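Local atomic coordinates of 4-hydroxy-3-methylbut-2-enyl diphosphate reductase (Aquifex aeolicus, PDB entry 3DNF), a protein that catalyses the last step of the non-mevalonate isoprenoid pathway, reducing hydroxymethylbutenyl diphosphate to isopentenyl and dimethylallyl diphosphate with an iron-sulfur cluster. Residues E61-G75 with K87-V99. Residues are numbered along the deposited sequence; the frame is centred on the assembly and turned at random.
With F3S (Fe3-s4 cluster), chain E.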
ATOM      1  N   GLU B  61     -21.548 -34.320  11.710  1.00 31.35           N
ATOM      2  CA  GLU B  61     -20.562 -35.288  11.276  1.00 31.98           C
ATOM      3  C   GLU B  61     -21.335 -36.584  10.943  1.00 31.87           C
ATOM      4  O   GLU B  61     -20.905 -37.712  11.231  1.00 32.24           O
ATOM      5  CB  GLU B  61     -19.508 -35.425  12.391  1.00 32.62           C
ATOM      6  CG  GLU B  61     -18.300 -36.303  12.113  1.00 33.67           C
ATOM      7  CD  GLU B  61     -17.386 -35.855  10.982  1.00 32.95           C
ATOM      8  OE1 GLU B  61     -17.139 -34.662  10.704  1.00 35.05           O
ATOM      9  OE2 GLU B  61     -16.863 -36.765  10.315  1.00 35.24           O
ATOM     10  N   GLU B  62     -22.495 -36.428  10.300  1.00 30.73           N
ATOM     11  CA  GLU B  62     -23.371 -37.577  10.077  1.00 32.58           C
ATOM     12  C   GLU B  62     -22.962 -38.492   8.913  1.00 32.62           C
ATOM     13  O   GLU B  62     -23.430 -39.623   8.850  1.00 32.62           O
ATOM     14  CB  GLU B  62     -24.836 -37.144   9.882  1.00 33.45           C
ATOM     15  CG  GLU B  62     -25.094 -36.352   8.599  1.00 33.68           C
ATOM     16  CD  GLU B  62     -24.960 -34.836   8.756  1.00 34.18           C
ATOM     17  OE1 GLU B  62     -24.020 -34.352   9.435  1.00 32.99           O
ATOM     18  OE2 GLU B  62     -25.814 -34.138   8.184  1.00 34.94           O
ATOM     19  N   PHE B  63     -22.147 -37.997   7.979  1.00 32.19           N
ATOM     20  CA  PHE B  63     -21.667 -38.811   6.837  1.00 32.47           C
ATOM     21  C   PHE B  63     -20.785 -39.962   7.307  1.00 33.32           C
ATOM     22  O   PHE B  63     -20.095 -39.865   8.331  1.00 32.67           O
ATOM     23  CB  PHE B  63     -20.968 -37.935   5.776  1.00 32.51           C
ATOM     24  CG  PHE B  63     -20.263 -36.716   6.366  1.00 33.07           C
ATOM     25  CD1 PHE B  63     -19.048 -36.872   7.022  1.00 33.63           C
ATOM     26  CD2 PHE B  63     -20.818 -35.439   6.279  1.00 36.41           C
ATOM     27  CE1 PHE B  63     -18.373 -35.796   7.589  1.00 34.75           C
ATOM     28  CE2 PHE B  63     -20.132 -34.328   6.839  1.00 34.07           C
ATOM     29  CZ  PHE B  63     -18.917 -34.530   7.503  1.00 34.37           C
ATOM     30  N   LYS B  64     -20.850 -41.066   6.573  1.00 33.63           N
ATOM     31  CA  LYS B  64     -20.174 -42.292   6.958  1.00 33.83           C
ATOM     32  C   LYS B  64     -19.248 -42.791   5.861  1.00 33.64           C
ATOM     33  O   LYS B  64     -19.318 -42.350   4.721  1.00 32.48           O
ATOM     34  CB  LYS B  64     -21.195 -43.372   7.344  1.00 34.11           C
ATOM     35  CG  LYS B  64     -21.915 -44.021   6.177  1.00 34.69           C
ATOM     36  CD  LYS B  64     -23.220 -44.612   6.685  1.00 41.62           C
ATOM     37  CE  LYS B  64     -23.649 -45.932   6.051  1.00 42.43           C
ATOM     38  NZ  LYS B  64     -23.522 -46.198   4.601  1.00 42.74           N
ATOM     39  N   GLU B  65     -18.402 -43.759   6.201  1.00 33.12           N
ATOM     40  CA  GLU B  65     -17.466 -44.310   5.224  1.00 33.31           C
ATOM     41  C   GLU B  65     -18.222 -44.582   3.920  1.00 30.74           C
ATOM     42  O   GLU B  65     -19.310 -45.187   3.915  1.00 31.19           O
ATOM     43  CB  GLU B  65     -16.844 -45.609   5.736  1.00 33.54           C
ATOM     44  CG  GLU B  65     -15.804 -46.194   4.803  1.00 35.41           C
ATOM     45  CD  GLU B  65     -15.305 -47.562   5.252  1.00 36.83           C
ATOM     46  OE1 GLU B  65     -16.072 -48.330   5.868  1.00 42.48           O
ATOM     47  OE2 GLU B  65     -14.137 -47.867   4.962  1.00 41.04           O
ATOM     48  N   GLY B  66     -17.622 -44.158   2.824  1.00 29.66           N
ATOM     49  CA  GLY B  66     -18.209 -44.427   1.505  1.00 29.57           C
ATOM     50  C   GLY B  66     -19.121 -43.344   1.009  1.00 30.81           C
ATOM     51  O   GLY B  66     -19.468 -43.335  -0.191  1.00 31.22           O
ATOM     52  N   ASP B  67     -19.536 -42.442   1.905  1.00 30.10           N
ATOM     53  CA  ASP B  67     -20.312 -41.268   1.478  1.00 30.34           C
ATOM     54  C   ASP B  67     -19.436 -40.222   0.745  1.00 29.51           C
ATOM     55  O   ASP B  67     -18.216 -40.247   0.842  1.00 30.54           O
ATOM     56  CB  ASP B  67     -21.080 -40.579   2.639  1.00 29.61           C
ATOM     57  CG  ASP B  67     -22.253 -41.416   3.171  1.00 31.30           C
ATOM     58  OD1 ASP B  67     -22.716 -42.385   2.488  1.00 31.11           O
ATOM     59  OD2 ASP B  67     -22.724 -41.093   4.285  1.00 31.26           O
ATOM     60  N   THR B  68     -20.073 -39.327   0.004  1.00 28.60           N
ATOM     61  CA  THR B  68     -19.331 -38.285  -0.734  1.00 28.47           C
ATOM     62  C   THR B  68     -19.516 -36.986   0.042  1.00 28.29           C
ATOM     63  O   THR B  68     -20.616 -36.688   0.510  1.00 30.09           O
ATOM     64  CB  THR B  68     -19.889 -38.095  -2.161  1.00 28.60           C
ATOM     65  OG1 THR B  68     -19.590 -39.258  -2.930  1.00 30.14           O
ATOM     66  CG2 THR B  68     -19.246 -36.843  -2.863  1.00 28.63           C
ATOM     67  N   VAL B  69     -18.419 -36.258   0.268  1.00 29.95           N
ATOM     68  CA  VAL B  69     -18.567 -34.909   0.827  0.60 27.87           C
ATOM     69  C   VAL B  69     -17.914 -33.899  -0.108  1.00 29.30           C
ATOM     70  O   VAL B  69     -16.839 -34.126  -0.669  1.00 29.59           O
ATOM     71  CB  VAL B  69     -17.988 -34.758   2.267  0.60 28.03           C
ATOM     72  CG1 VAL B  69     -18.845 -35.530   3.292  0.60 26.55           C
ATOM     73  CG2 VAL B  69     -16.569 -35.225   2.252  0.60 27.17           C
ATOM     74  N   ILE B  70     -18.640 -32.795  -0.322  1.00 28.99           N
ATOM     75  CA  ILE B  70     -18.205 -31.702  -1.214  1.00 30.08           C
ATOM     76  C   ILE B  70     -17.736 -30.483  -0.427  1.00 30.62           C
ATOM     77  O   ILE B  70     -18.510 -29.855   0.351  1.00 30.84           O
ATOM     78  CB  ILE B  70     -19.299 -31.333  -2.240  1.00 30.27           C
ATOM     79  CG1 ILE B  70     -19.694 -32.596  -3.056  1.00 31.06           C
ATOM     80  CG2 ILE B  70     -18.819 -30.194  -3.181  1.00 30.92           C
ATOM     81  CD1 ILE B  70     -21.145 -32.603  -3.459  1.00 36.67           C
ATOM     82  N   ILE B  71     -16.459 -30.166  -0.597  1.00 32.66           N
ATOM     83  CA  ILE B  71     -15.873 -28.961   0.076  1.00 33.17           C
ATOM     84  C   ILE B  71     -16.443 -27.722  -0.635  1.00 31.90           C
ATOM     85  O   ILE B  71     -16.401 -27.672  -1.856  1.00 32.58           O
ATOM     86  CB  ILE B  71     -14.352 -28.973  -0.021  1.00 33.46           C
ATOM     87  CG1 ILE B  71     -13.794 -30.231   0.703  1.00 33.78           C
ATOM     88  CG2 ILE B  71     -13.734 -27.611   0.538  1.00 34.14           C
ATOM     89  CD1 ILE B  71     -12.276 -30.369   0.659  1.00 35.39           C
ATOM     90  N   ARG B  72     -16.934 -26.735   0.133  1.00 32.84           N
ATOM     91  CA  ARG B  72     -17.554 -25.579  -0.479  0.70 33.56           C
ATOM     92  C   ARG B  72     -16.514 -24.660  -1.111  1.00 33.50           C
ATOM     93  O   ARG B  72     -15.296 -24.819  -0.886  1.00 34.06           O
ATOM     94  CB  ARG B  72     -18.417 -24.809   0.529  0.70 33.18           C
ATOM     95  CG  ARG B  72     -19.560 -25.658   1.158  0.70 36.51           C
ATOM     96  CD  ARG B  72     -20.480 -24.795   1.970  0.70 38.66           C
ATOM     97  NE  ARG B  72     -19.832 -24.177   3.133  0.70 43.03           N
ATOM     98  CZ  ARG B  72     -20.492 -23.703   4.186  0.70 42.90           C
ATOM     99  NH1 ARG B  72     -21.804 -23.822   4.265  0.70 40.01           N
ATOM    100  NH2 ARG B  72     -19.828 -23.147   5.195  0.70 47.93           N
ATOM    101  N   SER B  73     -17.015 -23.717  -1.910  1.00 32.93           N
ATOM    102  CA  SER B  73     -16.177 -22.812  -2.693  1.00 32.53           C
ATOM    103  C   SER B  73     -15.164 -22.032  -1.833  1.00 33.55           C
ATOM    104  O   SER B  73     -14.136 -21.607  -2.358  1.00 34.24           O
ATOM    105  CB  SER B  73     -17.031 -21.853  -3.512  1.00 32.81           C
ATOM    106  OG  SER B  73     -17.750 -20.999  -2.617  1.00 33.69           O
ATOM    107  N   HIS B  74     -15.462 -21.862  -0.553  1.00 32.99           N
ATOM    108  CA  HIS B  74     -14.569 -21.150   0.398  1.00 35.27           C
ATOM    109  C   HIS B  74     -13.408 -21.989   0.907  1.00 35.26           C
ATOM    110  O   HIS B  74     -12.454 -21.460   1.478  1.00 35.27           O
ATOM    111  CB  HIS B  74     -15.350 -20.417   1.535  1.00 35.82           C
ATOM    112  CG  HIS B  74     -16.127 -21.313   2.454  1.00 39.16           C
ATOM    113  ND1 HIS B  74     -15.584 -22.433   3.054  1.00 43.35           N
ATOM    114  CD2 HIS B  74     -17.390 -21.209   2.934  1.00 42.30           C
ATOM    115  CE1 HIS B  74     -16.492 -23.009   3.824  1.00 44.54           C
ATOM    116  NE2 HIS B  74     -17.591 -22.276   3.783  1.00 42.62           N
ATOM    117  N   GLY B  75     -13.451 -23.300   0.671  1.00 34.24           N
ATOM    118  CA  GLY B  75     -12.323 -24.115   1.112  1.00 34.10           C
ATOM    119  C   GLY B  75     -12.321 -24.433   2.600  1.00 34.06           C
ATOM    120  O   GLY B  75     -13.170 -23.943   3.398  1.00 34.68           O
ATOM    121  N   LYS B  87     -11.442 -40.704   7.035  1.00 31.03           N
ATOM    122  CA  LYS B  87     -12.710 -41.291   7.485  1.00 31.29           C
ATOM    123  C   LYS B  87     -13.336 -42.164   6.370  1.00 31.01           C
ATOM    124  O   LYS B  87     -14.405 -42.776   6.534  1.00 31.62           O
ATOM    125  CB  LYS B  87     -13.676 -40.180   7.937  1.00 32.69           C
ATOM    126  CG  LYS B  87     -14.896 -40.703   8.662  1.00 32.41           C
ATOM    127  CD  LYS B  87     -15.906 -39.621   8.919  1.00 34.10           C
ATOM    128  CE  LYS B  87     -17.097 -40.188   9.674  1.00 31.97           C
ATOM    129  NZ  LYS B  87     -18.052 -39.092  10.067  1.00 28.17           N
ATOM    130  N   GLY B  88     -12.660 -42.202   5.231  1.00 30.55           N
ATOM    131  CA  GLY B  88     -13.057 -43.092   4.137  1.00 30.31           C
ATOM    132  C   GLY B  88     -14.147 -42.468   3.297  1.00 29.93           C
ATOM    133  O   GLY B  88     -14.955 -43.167   2.684  1.00 30.80           O
ATOM    134  N   LEU B  89     -14.172 -41.141   3.252  1.00 29.58           N
ATOM    135  CA  LEU B  89     -15.149 -40.436   2.471  1.00 30.12           C
ATOM    136  C   LEU B  89     -14.592 -40.134   1.081  1.00 30.75           C
ATOM    137  O   LEU B  89     -13.384 -39.884   0.942  1.00 30.57           O
ATOM    138  CB  LEU B  89     -15.514 -39.142   3.199  1.00 29.25           C
ATOM    139  CG  LEU B  89     -16.079 -39.228   4.616  1.00 32.30           C
ATOM    140  CD1 LEU B  89     -16.090 -37.828   5.266  1.00 32.80           C
ATOM    141  CD2 LEU B  89     -17.469 -39.833   4.577  1.00 36.26           C
ATOM    142  N   LYS B  90     -15.450 -40.167   0.053  1.00 29.94           N
ATOM    143  CA  LYS B  90     -15.077 -39.596  -1.233  1.00 31.63           C
ATOM    144  C   LYS B  90     -15.181 -38.069  -1.167  1.00 32.04           C
ATOM    145  O   LYS B  90     -16.286 -37.522  -1.024  1.00 32.70           O
ATOM    146  CB  LYS B  90     -15.967 -40.156  -2.356  1.00 32.04           C
ATOM    147  CG  LYS B  90     -15.735 -39.497  -3.709  1.00 33.57           C
ATOM    148  CD  LYS B  90     -16.602 -40.135  -4.815  1.00 35.48           C
ATOM    149  CE  LYS B  90     -15.969 -41.478  -5.228  1.00 40.70           C
ATOM    150  NZ  LYS B  90     -16.672 -42.092  -6.396  1.00 42.83           N
ATOM    151  N   VAL B  91     -14.029 -37.408  -1.250  1.00 32.04           N
ATOM    152  CA  VAL B  91     -13.932 -35.972  -1.015  1.00 33.06           C
ATOM    153  C   VAL B  91     -13.824 -35.308  -2.366  1.00 33.99           C
ATOM    154  O   VAL B  91     -12.863 -35.550  -3.131  1.00 35.24           O
ATOM    155  CB  VAL B  91     -12.743 -35.593  -0.091  1.00 32.41           C
ATOM    156  CG1 VAL B  91     -12.685 -34.041   0.035  1.00 34.68           C
ATOM    157  CG2 VAL B  91     -12.909 -36.275   1.296  1.00 35.16           C
ATOM    158  N   ILE B  92     -14.832 -34.502  -2.677  1.00 34.20           N
ATOM    159  CA  ILE B  92     -14.822 -33.654  -3.866  1.00 34.33           C
ATOM    160  C   ILE B  92     -14.440 -32.225  -3.484  1.00 31.99           C
ATOM    161  O   ILE B  92     -15.154 -31.559  -2.734  1.00 32.91           O
ATOM    162  CB  ILE B  92     -16.196 -33.620  -4.554  1.00 33.66           C
ATOM    163  CG1 ILE B  92     -16.828 -35.036  -4.657  1.00 36.92           C
ATOM    164  CG2 ILE B  92     -16.139 -32.849  -5.902  1.00 34.63           C
ATOM    165  CD1 ILE B  92     -16.702 -35.752  -5.950  1.00 37.79           C
ATOM    166  N   ASP B  93     -13.340 -31.755  -4.050  1.00 32.54           N
ATOM    167  CA  ASP B  93     -12.856 -30.434  -3.674  1.00 33.17           C
ATOM    168  C   ASP B  93     -13.429 -29.408  -4.629  1.00 32.90           C
ATOM    169  O   ASP B  93     -12.907 -29.258  -5.729  1.00 33.70           O
ATOM    170  CB  ASP B  93     -11.337 -30.342  -3.692  1.00 32.96           C
ATOM    171  CG  ASP B  93     -10.831 -29.004  -3.149  1.00 33.05           C
ATOM    172  OD1 ASP B  93     -11.673 -28.219  -2.655  1.00 34.34           O
ATOM    173  OD2 ASP B  93      -9.601 -28.805  -3.115  1.00 34.50           O
ATOM    174  N   ALA B  94     -14.421 -28.640  -4.163  1.00 33.18           N
ATOM    175  CA  ALA B  94     -15.017 -27.595  -4.977  1.00 33.00           C
ATOM    176  C   ALA B  94     -14.585 -26.189  -4.503  1.00 33.20           C
ATOM    177  O   ALA B  94     -15.227 -25.203  -4.824  1.00 34.56           O
ATOM    178  CB  ALA B  94     -16.544 -27.710  -5.012  1.00 30.75           C
ATOM    179  N   THR B  95     -13.500 -26.107  -3.732  1.00 33.14           N
ATOM    180  CA  THR B  95     -12.883 -24.813  -3.450  1.00 32.24           C
ATOM    181  C   THR B  95     -12.686 -23.997  -4.734  1.00 31.35           C
ATOM    182  O   THR B  95     -12.168 -24.497  -5.721  1.00 32.26           O
ATOM    183  CB  THR B  95     -11.491 -25.011  -2.791  1.00 32.92           C
ATOM    184  OG1 THR B  95     -11.651 -25.848  -1.659  1.00 32.31           O
ATOM    185  CG2 THR B  95     -10.919 -23.645  -2.331  1.00 34.35           C
ATOM    186  N   CYS B  96     -13.105 -22.731  -4.718  1.00 31.02           N
ATOM    187  CA  CYS B  96     -12.903 -21.863  -5.900  1.00 32.34           C
ATOM    188  C   CYS B  96     -11.406 -21.797  -6.271  1.00 32.77           C
ATOM    189  O   CYS B  96     -10.568 -21.652  -5.355  1.00 32.37           O
ATOM    190  CB  CYS B  96     -13.455 -20.448  -5.630  1.00 31.24           C
ATOM    191  SG  CYS B  96     -13.361 -19.354  -7.074  1.00 33.32           S
ATOM    192  N   PRO B  97     -11.059 -21.923  -7.579  1.00 34.15           N
ATOM    193  CA  PRO B  97      -9.673 -21.755  -8.067  1.00 35.01           C
ATOM    194  C   PRO B  97      -9.060 -20.448  -7.542  1.00 34.97           C
ATOM    195  O   PRO B  97      -7.872 -20.415  -7.229  1.00 35.37           O
ATOM    196  CB  PRO B  97      -9.845 -21.736  -9.588  1.00 35.36           C
ATOM    197  CG  PRO B  97     -11.037 -22.655  -9.785  1.00 36.76           C
ATOM    198  CD  PRO B  97     -11.972 -22.209  -8.716  1.00 33.91           C
ATOM    199  N   TYR B  98      -9.875 -19.403  -7.361  1.00 33.76           N
ATOM    200  CA  TYR B  98      -9.338 -18.114  -6.870  1.00 35.66           C
ATOM    201  C   TYR B  98      -9.047 -18.126  -5.383  1.00 33.43           C
ATOM    202  O   TYR B  98      -8.194 -17.400  -4.907  1.00 34.21           O
ATOM    203  CB  TYR B  98     -10.226 -16.935  -7.250  1.00 36.36           C
ATOM    204  CG  TYR B  98     -10.485 -16.939  -8.743  1.00 40.60           C
ATOM    205  CD1 TYR B  98      -9.453 -17.216  -9.644  1.00 43.73           C
ATOM    206  CD2 TYR B  98     -11.761 -16.725  -9.254  1.00 43.83           C
ATOM    207  CE1 TYR B  98      -9.685 -17.267 -11.018  1.00 46.58           C
ATOM    208  CE2 TYR B  98     -11.997 -16.762 -10.625  1.00 45.00           C
ATOM    209  CZ  TYR B  98     -10.949 -17.040 -11.496  1.00 44.75           C
ATOM    210  OH  TYR B  98     -11.160 -17.074 -12.863  1.00 46.89           O
ATOM    211  N   VAL B  99      -9.768 -18.955  -4.645  1.00 31.70           N
ATOM    212  CA  VAL B  99      -9.471 -19.179  -3.227  1.00 31.25           C
ATOM    213  C   VAL B  99      -8.222 -20.025  -3.121  1.00 31.42           C
ATOM    214  O   VAL B  99      -7.353 -19.732  -2.304  1.00 30.75           O
ATOM    215  CB  VAL B  99     -10.709 -19.809  -2.481  1.00 30.71           C
ATOM    216  CG1 VAL B  99     -10.332 -20.299  -1.067  1.00 31.77           C
ATOM    217  CG2 VAL B  99     -11.876 -18.785  -2.358  1.00 30.17           C
TER
HETATM  218 FE1  F3S E3302     -14.792 -14.925  -6.793  1.00 28.55          FE
HETATM  219 FE3  F3S E3302     -14.491 -17.601  -6.487  1.00 24.46          FE
HETATM  220 FE4  F3S E3302     -16.655 -16.424  -6.406  1.00 33.47          FE
HETATM  221  S1  F3S E3302     -13.315 -15.960  -5.435  1.00 25.24           S
HETATM  222  S2  F3S E3302     -16.815 -14.311  -5.932  1.00 37.10           S
HETATM  223  S3  F3S E3302     -15.501 -16.546  -8.237  1.00 27.28           S
HETATM  224  S4  F3S E3302     -16.364 -18.315  -5.363  1.00 27.71           S
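With its CG turned away from the backbone N (chi1 -169°), Lys87 runs extended to its ammonium, which meets Glu61, its chain bent at chi2 (63°), coming from the opposite direction. The pair closes the end remote from the cluster of a parallel beta-alpha-beta unit, in which strands 68-71 and 90-93 flank helix 78-86 in sequence and 90-93 is one of the two outermost strands of its sheet within the chain. Lys87 NZ lies 2.6 Å from Glu61 OE2, a salt bridge on the anti side of the carboxylate, and 2.8 Å from Phe63 O, to which it also donates. With an alanine here, Glu61 would probably lose its cationic mate and Phe63 O this donor, leaving the 61-63 loop less firmly tied to the end of helix 78-86. That helix finishes in a Schellman motif at Gly88, whose O receives Gly66 N.

Next to the ammonium, Leu89 crosses Phe63 at about a right angle, its CD1 3.6 Å from Phe63 CD1. Val91 and Ile71 continue this apolar row, Ile71 CD1 against Val91 CG1, and both touch helix 78-86. Ile70 and Ile92 lie side by side on the other sheet face, toward helix 14-26.

In the ladder, Val69 and Ile71 each donate to strand 90-93, and Val69 O receives Ile92 N. Past the strands, Asp93 OD1 accepts both Thr95 N, in an Asx turn, and Thr95 OG1, the latter at 2.6 Å on its syn lone pair. Thr95 OG1 also sits 3.3 Å from Gly75 CA, beside His74, which is predicted to bind the substrate. Ser73 O takes Cys96 N at 2.8 Å; Cys96 is the N-cap of helix 97-111, and Cys96 SG binds iron FE3 of the cluster at 2.2 Å.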